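Local coordinates for protein Rna-directed RNA polymerase (PDB 3ZED) that probably replicates and transcribes the birnavirus genome as an RNA-dependent RNA polymerase, occurring both free and covalently attached to the viral RNA, at residues Phe120-Leu131 with Val150-Ser161; Asp431-Ala441 with Leu747-Trp757. One frame throughout, in Å; residues are numbered along the deposited sequence.

Contact 1: residues Phe120-Leu131 with Val150-Ser161; sequences FGAPDITLLKQL and VREAIATLQYGS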
loop_
_atom_site.group_PDB
_atom_site.type_symbol
_atom_site.label_atom_id
_atom_site.label_comp_id
_atom_site.label_asym_id
_atom_site.label_seq_id
_atom_site.Cartn_x
_atom_site.Cartn_y
_atom_site.Cartn_z
ATOM N N PHE B 120 -0.724 11.812 23.968
ATOM C CA PHE B 120 -0.903 10.980 22.789
ATOM C C PHE B 120 -2.396 10.684 22.619
ATOM O O PHE B 120 -3.033 10.146 23.536
ATOM C CB PHE B 120 -0.079 9.678 22.867
ATOM C CG PHE B 120 -0.258 8.793 21.654
ATOM C CD1 PHE B 120 0.445 9.044 20.477
ATOM C CD2 PHE B 120 -1.155 7.732 21.675
ATOM C CE1 PHE B 120 0.261 8.241 19.346
ATOM C CE2 PHE B 120 -1.337 6.922 20.544
ATOM C CZ PHE B 120 -0.630 7.183 19.385
ATOM N N GLY B 121 -2.928 11.077 21.457
ATOM C CA GLY B 121 -4.329 10.911 21.092
ATOM C C GLY B 121 -5.220 11.970 21.699
ATOM O O GLY B 121 -6.446 11.818 21.716
ATOM N N ALA B 122 -4.614 13.046 22.231
ATOM C CA ALA B 122 -5.359 14.140 22.837
ATOM C C ALA B 122 -6.109 14.941 21.754
ATOM O O ALA B 122 -5.517 15.271 20.738
ATOM C CB ALA B 122 -4.429 15.045 23.628
ATOM N N PRO B 123 -7.423 15.199 21.925
ATOM C CA PRO B 123 -8.147 15.989 20.921
ATOM C C PRO B 123 -7.691 17.444 20.945
ATOM O O PRO B 123 -7.245 17.926 21.998
ATOM C CB PRO B 123 -9.615 15.864 21.365
ATOM C CG PRO B 123 -9.543 15.630 22.812
ATOM C CD PRO B 123 -8.295 14.847 23.061
ATOM N N ASP B 124 -7.812 18.156 19.815
ATOM C CA ASP B 124 -7.423 19.571 19.783
ATOM C C ASP B 124 -8.544 20.453 20.376
ATOM O O ASP B 124 -9.328 21.076 19.657
ATOM C CB ASP B 124 -7.027 20.025 18.368
ATOM C CG ASP B 124 -6.269 21.331 18.346
ATOM O OD1 ASP B 124 -6.267 22.045 19.379
ATOM O OD2 ASP B 124 -5.719 21.664 17.297
ATOM N N ILE B 125 -8.572 20.512 21.711
ATOM C CA ILE B 125 -9.496 21.260 22.565
ATOM C C ILE B 125 -9.256 22.779 22.423
ATOM O O ILE B 125 -10.211 23.562 22.558
ATOM C CB ILE B 125 -9.306 20.745 24.033
ATOM C CG1 ILE B 125 -9.898 19.327 24.195
ATOM C CG2 ILE B 125 -9.841 21.680 25.109
ATOM C CD1 ILE B 125 -11.220 19.027 23.429
ATOM N N THR B 126 -7.994 23.185 22.143
ATOM C CA THR B 126 -7.647 24.597 21.926
ATOM C C THR B 126 -8.389 25.065 20.667
ATOM O O THR B 126 -9.048 26.098 20.721
ATOM C CB THR B 126 -6.122 24.806 21.871
ATOM O OG1 THR B 126 -5.545 24.192 23.024
ATOM C CG2 THR B 126 -5.735 26.279 21.872
ATOM N N LEU B 127 -8.359 24.263 19.579
ATOM C CA LEU B 127 -9.058 24.575 18.328
ATOM C C LEU B 127 -10.581 24.632 18.556
ATOM O O LEU B 127 -11.228 25.558 18.054
ATOM C CB LEU B 127 -8.684 23.581 17.200
ATOM C CG LEU B 127 -9.363 23.761 15.830
ATOM C CD1 LEU B 127 -9.026 25.111 15.191
ATOM C CD2 LEU B 127 -9.002 22.640 14.903
ATOM N N LEU B 128 -11.142 23.716 19.350
ATOM C CA LEU B 128 -12.584 23.702 19.648
ATOM C C LEU B 128 -13.010 25.001 20.348
ATOM O O LEU B 128 -14.089 25.538 20.035
ATOM C CB LEU B 128 -12.977 22.463 20.515
ATOM C CG LEU B 128 -14.443 22.379 20.994
ATOM C CD1 LEU B 128 -15.411 22.370 19.812
ATOM C CD2 LEU B 128 -14.672 21.144 21.837
ATOM N N LYS B 129 -12.180 25.485 21.311
ATOM C CA LYS B 129 -12.424 26.751 22.017
ATOM C C LYS B 129 -12.411 27.916 21.019
ATOM O O LYS B 129 -13.330 28.736 21.016
ATOM C CB LYS B 129 -11.386 26.976 23.135
ATOM C CG LYS B 129 -11.603 26.114 24.376
ATOM C CD LYS B 129 -10.330 25.965 25.197
ATOM C CE LYS B 129 -10.573 25.145 26.439
ATOM N NZ LYS B 129 -9.312 24.591 26.990
ATOM N N GLN B 130 -11.413 27.942 20.129
ATOM C CA GLN B 130 -11.247 28.975 19.107
ATOM C C GLN B 130 -12.425 28.988 18.116
ATOM O O GLN B 130 -12.971 30.052 17.834
ATOM C CB GLN B 130 -9.915 28.795 18.370
ATOM C CG GLN B 130 -8.689 29.069 19.243
ATOM C CD GLN B 130 -8.628 30.478 19.781
ATOM O OE1 GLN B 130 -8.931 31.452 19.095
ATOM N NE2 GLN B 130 -8.235 30.614 21.027
ATOM N N LEU B 131 -12.864 27.807 17.657
ATOM C CA LEU B 131 -14.014 27.677 16.758
ATOM C C LEU B 131 -15.262 28.273 17.398
ATOM O O LEU B 131 -15.997 29.010 16.725
ATOM C CB LEU B 131 -14.260 26.205 16.386
ATOM C CG LEU B 131 -13.232 25.527 15.485
ATOM C CD1 LEU B 131 -13.411 24.035 15.533
ATOM C CD2 LEU B 131 -13.316 26.029 14.019
ATOM N N VAL B 150 -16.891 19.232 14.515
ATOM C CA VAL B 150 -15.621 19.125 15.232
ATOM C C VAL B 150 -15.879 18.625 16.682
ATOM O O VAL B 150 -15.190 17.706 17.131
ATOM C CB VAL B 150 -14.819 20.440 15.216
ATOM C CG1 VAL B 150 -13.582 20.339 16.114
ATOM C CG2 VAL B 150 -14.401 20.798 13.795
ATOM N N ARG B 151 -16.890 19.193 17.370
ATOM C CA ARG B 151 -17.224 18.786 18.735
ATOM C C ARG B 151 -17.677 17.325 18.792
ATOM O O ARG B 151 -17.268 16.617 19.709
ATOM C CB ARG B 151 -18.289 19.690 19.361
ATOM C CG ARG B 151 -18.213 19.675 20.880
ATOM C CD ARG B 151 -19.148 20.665 21.525
ATOM N NE ARG B 151 -20.472 20.073 21.675
ATOM C CZ ARG B 151 -20.964 19.609 22.811
ATOM N NH1 ARG B 151 -20.264 19.703 23.934
ATOM N NH2 ARG B 151 -22.170 19.069 22.842
ATOM N N GLU B 152 -18.542 16.894 17.839
ATOM C CA GLU B 152 -19.027 15.514 17.735
ATOM C C GLU B 152 -17.852 14.547 17.443
ATOM O O GLU B 152 -17.801 13.480 18.042
ATOM C CB GLU B 152 -20.133 15.393 16.665
ATOM C CG GLU B 152 -20.623 13.973 16.385
ATOM C CD GLU B 152 -21.569 13.251 17.339
ATOM O OE1 GLU B 152 -21.700 13.677 18.512
ATOM O OE2 GLU B 152 -22.123 12.204 16.927
ATOM N N ALA B 153 -16.886 14.952 16.582
ATOM C CA ALA B 153 -15.701 14.120 16.295
ATOM C C ALA B 153 -14.838 13.942 17.571
ATOM O O ALA B 153 -14.423 12.828 17.867
ATOM C CB ALA B 153 -14.873 14.720 15.167
ATOM N N ILE B 154 -14.643 15.028 18.359
ATOM C CA ILE B 154 -13.889 14.978 19.615
ATOM C C ILE B 154 -14.623 14.058 20.619
ATOM O O ILE B 154 -13.970 13.264 21.305
ATOM C CB ILE B 154 -13.663 16.417 20.184
ATOM C CG1 ILE B 154 -12.636 17.207 19.317
ATOM C CG2 ILE B 154 -13.231 16.372 21.667
ATOM C CD1 ILE B 154 -12.543 18.689 19.571
ATOM N N ALA B 155 -15.973 14.142 20.664
ATOM C CA ALA B 155 -16.805 13.356 21.572
ATOM C C ALA B 155 -16.960 11.876 21.179
ATOM O O ALA B 155 -17.156 11.066 22.072
ATOM C CB ALA B 155 -18.186 13.986 21.692
ATOM N N THR B 156 -16.869 11.515 19.879
ATOM C CA THR B 156 -17.132 10.131 19.446
ATOM C C THR B 156 -15.935 9.397 18.858
ATOM O O THR B 156 -15.980 8.167 18.774
ATOM C CB THR B 156 -18.282 10.106 18.442
ATOM O OG1 THR B 156 -17.892 10.855 17.289
ATOM C CG2 THR B 156 -19.584 10.650 19.042
ATOM N N LEU B 157 -14.881 10.119 18.455
ATOM C CA LEU B 157 -13.681 9.510 17.896
ATOM C C LEU B 157 -12.533 9.489 18.913
ATOM O O LEU B 157 -12.594 10.130 19.956
ATOM C CB LEU B 157 -13.212 10.218 16.585
ATOM C CG LEU B 157 -14.214 10.375 15.432
ATOM C CD1 LEU B 157 -13.583 11.086 14.267
ATOM C CD2 LEU B 157 -14.802 9.022 14.979
ATOM N N GLN B 158 -11.487 8.733 18.592
ATOM C CA GLN B 158 -10.273 8.663 19.368
ATOM C C GLN B 158 -9.114 8.278 18.466
ATOM O O GLN B 158 -9.147 7.218 17.842
ATOM C CB GLN B 158 -10.401 7.666 20.541
ATOM C CG GLN B 158 -9.135 7.563 21.405
ATOM C CD GLN B 158 -8.774 8.883 22.038
ATOM O OE1 GLN B 158 -9.518 9.412 22.862
ATOM N NE2 GLN B 158 -7.647 9.464 21.634
ATOM N N TYR B 159 -8.089 9.134 18.396
ATOM C CA TYR B 159 -6.881 8.755 17.683
ATOM C C TYR B 159 -6.053 7.889 18.623
ATOM O O TYR B 159 -5.918 8.213 19.812
ATOM C CB TYR B 159 -6.073 9.953 17.155
ATOM C CG TYR B 159 -4.807 9.505 16.454
ATOM C CD1 TYR B 159 -4.848 8.991 15.161
ATOM C CD2 TYR B 159 -3.585 9.484 17.125
ATOM C CE1 TYR B 159 -3.699 8.506 14.536
ATOM C CE2 TYR B 159 -2.434 8.978 16.518
ATOM C CZ TYR B 159 -2.492 8.506 15.217
ATOM O OH TYR B 159 -1.350 8.055 14.591
ATOM N N GLY B 160 -5.535 6.791 18.098
ATOM C CA GLY B 160 -4.738 5.872 18.889
ATOM C C GLY B 160 -4.535 4.527 18.236
ATOM O O GLY B 160 -4.976 4.311 17.108
ATOM N N SER B 161 -3.896 3.598 18.970
ATOM C CA SER B 161 -3.537 2.269 18.488
ATOM C C SER B 161 -4.485 1.165 19.039
ATOM O O SER B 161 -4.093 -0.002 19.151
ATOM C CB SER B 161 -2.077 1.976 18.823
ATOM O OG SER B 161 -1.789 2.247 20.187
#
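G121 lies against Y159 and L128 against R151 as the loop and first turns of helix 125-137 run back along the end of helix 143-156 and strand 157-160. The short helical segments 125-131 and 150-156 are roughly antiparallel, at 153°, with axes 10.7 Å apart. I154 has the largest share of the contact. Its CG1 stands anti to the carbonyl carbon (chi1 -71°), which sends CD1 to L128 CB, 3.9 Å away, while the other branch, CG2, meets P123 CB at 3.7 Å and the tip of I125. A branched aliphatic chain suits this place because its two arms reach three neighbours. One turn before I154, V150 meets L131 CD1 with both methyls, 3.7 Å from CG1, and the methyls of L128 rest on the aliphatic root of R151, whose guanidinium leads away to the carbonyl of L30. D124 caps helix 125-137 by accepting from L127 N, its second oxygen being held by Y613. Beyond the helices the chemistry turns polar. Q158 NE2 donates to G121 O over 2.6 Å and, more nearly straight, at 176°, to Y159 O; two bonds from NE2 fix the rotation of the buried amide. G121 has positive phi, and its CA passes 3.4 Å from Y159 O, an approach suited to a residue without a side chain. The F120 and Y159 rings meet obliquely, CZ to CE2 3.8 Å. The arrangement is a roughly antiparallel helical hairpin whose second helix runs on into strand 157-160, paired antiparallel with strand 299-310.

Contact 2: residues Asp431-Ala441 with Leu747-Trp757; sequences DGSPRYNPTWA and LKPASSSVDNW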
loop_
_atom_site.group_PDB
_atom_site.type_symbol
_atom_site.label_atom_id
_atom_site.label_comp_id
_atom_site.label_asym_id
_atom_site.label_seq_id
_atom_site.Cartn_x
_atom_site.Cartn_y
_atom_site.Cartn_z
ATOM N N ASP B 431 14.418 -8.431 -26.594
ATOM C CA ASP B 431 14.397 -9.633 -27.443
ATOM C C ASP B 431 13.424 -10.714 -26.894
ATOM O O ASP B 431 13.220 -11.739 -27.546
ATOM C CB ASP B 431 15.826 -10.215 -27.636
ATOM C CG ASP B 431 16.513 -10.754 -26.385
ATOM O OD1 ASP B 431 15.922 -10.648 -25.277
ATOM O OD2 ASP B 431 17.650 -11.251 -26.501
ATOM N N GLY B 432 12.829 -10.456 -25.722
ATOM C CA GLY B 432 11.885 -11.350 -25.057
ATOM C C GLY B 432 12.507 -12.334 -24.080
ATOM O O GLY B 432 11.798 -13.178 -23.529
ATOM N N SER B 433 13.843 -12.255 -23.873
ATOM C CA SER B 433 14.545 -13.130 -22.928
ATOM C C SER B 433 14.287 -12.636 -21.483
ATOM O O SER B 433 14.067 -11.428 -21.270
ATOM C CB SER B 433 16.041 -13.212 -23.237
ATOM O OG SER B 433 16.684 -11.962 -23.074
ATOM N N PRO B 434 14.310 -13.547 -20.483
ATOM C CA PRO B 434 13.989 -13.126 -19.111
ATOM C C PRO B 434 15.105 -12.358 -18.387
ATOM O O PRO B 434 16.280 -12.688 -18.522
ATOM C CB PRO B 434 13.705 -14.454 -18.408
ATOM C CG PRO B 434 14.523 -15.449 -19.137
ATOM C CD PRO B 434 14.498 -15.010 -20.563
ATOM N N ARG B 435 14.704 -11.352 -17.573
ATOM C CA ARG B 435 15.602 -10.546 -16.738
ATOM C C ARG B 435 15.591 -11.155 -15.325
ATOM O O ARG B 435 15.459 -10.455 -14.320
ATOM C CB ARG B 435 15.189 -9.058 -16.749
ATOM C CG ARG B 435 15.530 -8.342 -18.043
ATOM C CD ARG B 435 15.237 -6.860 -18.006
ATOM N NE ARG B 435 16.129 -6.143 -17.084
ATOM C CZ ARG B 435 16.109 -4.827 -16.889
ATOM N NH1 ARG B 435 15.277 -4.059 -17.580
ATOM N NH2 ARG B 435 16.918 -4.271 -15.996
ATOM N N TYR B 436 15.701 -12.497 -15.283
ATOM C CA TYR B 436 15.712 -13.322 -14.084
ATOM C C TYR B 436 16.252 -14.710 -14.413
ATOM O O TYR B 436 16.262 -15.119 -15.575
ATOM C CB TYR B 436 14.302 -13.415 -13.449
ATOM C CG TYR B 436 13.211 -13.909 -14.380
ATOM C CD1 TYR B 436 13.028 -15.273 -14.614
ATOM C CD2 TYR B 436 12.362 -13.016 -15.025
ATOM C CE1 TYR B 436 12.027 -15.733 -15.467
ATOM C CE2 TYR B 436 11.362 -13.464 -15.888
ATOM C CZ TYR B 436 11.202 -14.826 -16.110
ATOM O OH TYR B 436 10.219 -15.269 -16.960
ATOM N N ASN B 437 16.696 -15.432 -13.379
ATOM C CA ASN B 437 17.200 -16.785 -13.493
ATOM C C ASN B 437 16.193 -17.771 -12.840
ATOM O O ASN B 437 15.187 -17.309 -12.260
ATOM C CB ASN B 437 18.615 -16.882 -12.878
ATOM C CG ASN B 437 18.791 -16.623 -11.394
ATOM O OD1 ASN B 437 17.866 -16.677 -10.576
ATOM N ND2 ASN B 437 20.035 -16.452 -11.001
ATOM N N PRO B 438 16.426 -19.114 -12.901
ATOM C CA PRO B 438 15.463 -20.047 -12.283
ATOM C C PRO B 438 15.257 -19.846 -10.774
ATOM O O PRO B 438 14.125 -20.003 -10.299
ATOM C CB PRO B 438 16.070 -21.422 -12.586
ATOM C CG PRO B 438 16.855 -21.210 -13.834
ATOM C CD PRO B 438 17.499 -19.863 -13.602
ATOM N N THR B 439 16.313 -19.484 -10.022
ATOM C CA THR B 439 16.197 -19.258 -8.569
ATOM C C THR B 439 15.184 -18.150 -8.256
ATOM O O THR B 439 14.329 -18.339 -7.383
ATOM C CB THR B 439 17.570 -18.934 -7.971
ATOM O OG1 THR B 439 18.393 -20.081 -8.136
ATOM C CG2 THR B 439 17.512 -18.538 -6.486
ATOM N N TRP B 440 15.264 -17.022 -8.980
ATOM C CA TRP B 440 14.352 -15.907 -8.736
ATOM C C TRP B 440 12.938 -16.193 -9.267
ATOM O O TRP B 440 11.975 -15.722 -8.661
ATOM C CB TRP B 440 14.914 -14.598 -9.273
ATOM C CG TRP B 440 15.782 -13.926 -8.253
ATOM C CD1 TRP B 440 17.131 -14.078 -8.090
ATOM C CD2 TRP B 440 15.337 -13.086 -7.180
ATOM N NE1 TRP B 440 17.566 -13.315 -7.028
ATOM C CE2 TRP B 440 16.484 -12.695 -6.452
ATOM C CE3 TRP B 440 14.079 -12.603 -6.778
ATOM C CZ2 TRP B 440 16.405 -11.875 -5.320
ATOM C CZ3 TRP B 440 14.009 -11.751 -5.688
ATOM C CH2 TRP B 440 15.160 -11.399 -4.967
ATOM N N ALA B 441 12.803 -17.015 -10.330
ATOM C CA ALA B 441 11.491 -17.461 -10.842
ATOM C C ALA B 441 10.826 -18.366 -9.790
ATOM O O ALA B 441 9.623 -18.268 -9.595
ATOM C CB ALA B 441 11.654 -18.217 -12.163
ATOM N N LEU B 747 14.355 -23.356 -18.214
ATOM C CA LEU B 747 14.552 -21.903 -18.273
ATOM C C LEU B 747 16.026 -21.504 -18.478
ATOM O O LEU B 747 16.285 -20.392 -18.962
ATOM C CB LEU B 747 14.008 -21.250 -16.988
ATOM C CG LEU B 747 13.945 -19.705 -16.905
ATOM C CD1 LEU B 747 13.163 -19.094 -18.070
ATOM C CD2 LEU B 747 13.342 -19.267 -15.592
ATOM N N LYS B 748 16.984 -22.391 -18.114
ATOM C CA LYS B 748 18.430 -22.112 -18.206
ATOM C C LYS B 748 18.860 -21.535 -19.588
ATOM O O LYS B 748 19.536 -20.516 -19.558
ATOM C CB LYS B 748 19.273 -23.350 -17.851
ATOM C CG LYS B 748 20.701 -23.014 -17.452
ATOM C CD LYS B 748 21.564 -24.276 -17.377
ATOM C CE LYS B 748 22.991 -23.957 -17.007
ATOM N NZ LYS B 748 23.824 -25.183 -16.956
ATOM N N PRO B 749 18.452 -22.060 -20.781
ATOM C CA PRO B 749 18.930 -21.451 -22.038
ATOM C C PRO B 749 18.502 -19.988 -22.211
ATOM O O PRO B 749 19.331 -19.161 -22.591
ATOM C CB PRO B 749 18.324 -22.355 -23.126
ATOM C CG PRO B 749 18.127 -23.663 -22.454
ATOM C CD PRO B 749 17.669 -23.282 -21.070
ATOM N N ALA B 750 17.231 -19.671 -21.899
ATOM C CA ALA B 750 16.663 -18.325 -22.001
ATOM C C ALA B 750 17.249 -17.378 -20.981
ATOM O O ALA B 750 17.510 -16.239 -21.335
ATOM C CB ALA B 750 15.162 -18.373 -21.844
ATOM N N SER B 751 17.467 -17.825 -19.730
ATOM C CA SER B 751 17.988 -16.938 -18.685
ATOM C C SER B 751 19.508 -16.692 -18.857
ATOM O O SER B 751 20.000 -15.661 -18.398
ATOM C CB SER B 751 17.644 -17.448 -17.286
ATOM O OG SER B 751 18.448 -18.528 -16.850
ATOM N N SER B 752 20.222 -17.616 -19.545
ATOM C CA SER B 752 21.651 -17.501 -19.867
ATOM C C SER B 752 21.864 -16.814 -21.217
ATOM O O SER B 752 23.005 -16.477 -21.545
ATOM C CB SER B 752 22.313 -18.881 -19.912
ATOM O OG SER B 752 22.572 -19.388 -18.613
ATOM N N SER B 753 20.771 -16.645 -22.013
ATOM C CA SER B 753 20.755 -16.086 -23.374
ATOM C C SER B 753 21.754 -16.835 -24.309
ATOM O O SER B 753 22.462 -16.199 -25.102
ATOM C CB SER B 753 21.031 -14.583 -23.362
ATOM O OG SER B 753 19.853 -13.843 -23.096
ATOM N N VAL B 754 21.791 -18.190 -24.220
ATOM C CA VAL B 754 22.697 -19.026 -25.044
ATOM C C VAL B 754 22.329 -18.901 -26.532
ATOM O O VAL B 754 21.219 -18.460 -26.849
ATOM C CB VAL B 754 22.755 -20.528 -24.620
ATOM C CG1 VAL B 754 23.195 -20.699 -23.167
ATOM C CG2 VAL B 754 21.438 -21.254 -24.898
ATOM N N ASP B 755 23.244 -19.297 -27.428
ATOM C CA ASP B 755 23.004 -19.295 -28.867
ATOM C C ASP B 755 21.711 -20.063 -29.167
ATOM O O ASP B 755 21.551 -21.196 -28.695
ATOM C CB ASP B 755 24.200 -19.920 -29.622
ATOM C CG ASP B 755 24.882 -18.998 -30.617
ATOM O OD1 ASP B 755 24.214 -18.057 -31.115
ATOM O OD2 ASP B 755 26.047 -19.285 -30.989
ATOM N N ASN B 756 20.773 -19.405 -29.896
ATOM C CA ASN B 756 19.464 -19.927 -30.325
ATOM C C ASN B 756 18.590 -20.331 -29.109
ATOM O O ASN B 756 17.946 -21.387 -29.137
ATOM C CB ASN B 756 19.659 -21.114 -31.303
ATOM C CG ASN B 756 18.643 -21.240 -32.415
ATOM O OD1 ASN B 756 18.447 -20.336 -33.237
ATOM N ND2 ASN B 756 18.069 -22.427 -32.543
ATOM N N TRP B 757 18.526 -19.447 -28.075
ATOM C CA TRP B 757 17.748 -19.673 -26.852
ATOM C C TRP B 757 16.242 -19.767 -27.127
ATOM O O TRP B 757 15.567 -20.528 -26.434
ATOM C CB TRP B 757 18.015 -18.584 -25.782
ATOM C CG TRP B 757 17.710 -17.182 -26.228
ATOM C CD1 TRP B 757 18.560 -16.322 -26.858
ATOM C CD2 TRP B 757 16.450 -16.498 -26.126
ATOM N NE1 TRP B 757 17.915 -15.141 -27.144
ATOM C CE2 TRP B 757 16.615 -15.227 -26.719
ATOM C CE3 TRP B 757 15.191 -16.844 -25.604
ATOM C CZ2 TRP B 757 15.573 -14.302 -26.806
ATOM C CZ3 TRP B 757 14.158 -15.928 -25.698
ATOM C CH2 TRP B 757 14.353 -14.674 -26.297
#
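P434 and L747 meet where the loop leading into helix 438-452 lies across the last turns of helix 740-752. This is the tight side. L747, with CG anti to the backbone N (chi1 -172°), reaches into an apolar pocket: CD1 meets P434 CG, while CD2 touches the edge of the Y436 ring at CE1, 3.8 Å away, and the methyl of A441. P434 packs its CD on the CB of A750 at 3.7 Å, a residue small enough to let the proline ring settle on the helix, and its CB covers one face of Y436. S751 presses CB to 3.2 Å from Y436 O, with its OG beside P438 CD; a slim side chain suits so close a backbone. N437 caps helix 438-452, its OD1 accepting from W440 N.

The indole of W757 still packs closely: S433 CB lies over a face, a CH-pi contact 3.9 Å from the centroid of the six-membered ring, and D431 O meets the edge, 3.4 Å from CH2. OD1 of D431 closes an Asx turn on S433 N and accepts from S433 OG on its syn lone pair, which, with N429 ND2 on the same OG, fixes the serine's rotation. G432, with positive phi, allows the tight turn. The contact loosens at exposed D431 and at exposed S753, which ends helix 740-752 in a Schellman motif and keeps its OG 3.7 Å from S433 OG.

No hydrogen bond joins the two segments: shape and apolar contact hold them, while the D431-S433 turn and N437 cap use polar groups within 431-441 and R435 turns away to D216.

Contact 1 and contact 2 lie on opposite sides of the chain's centre, their centres about 58 Å apart, and share no helix or strand. Contact 1 is the more buried and the more local: helix 125-137 and helix 143-156 are near neighbours in sequence, and both belong to the palm portion of the polymerase sequence. Contact 2 spans some three hundred residues, bringing the C-terminal region onto a loop of the catalytic region, and part of it reaches the surface. Their chemistry differs accordingly. Aliphatic chains and a buried glutamine bond bind the segments of contact 1; proline, small residues and a tryptophan face do so in contact 2, without any hydrogen bond across.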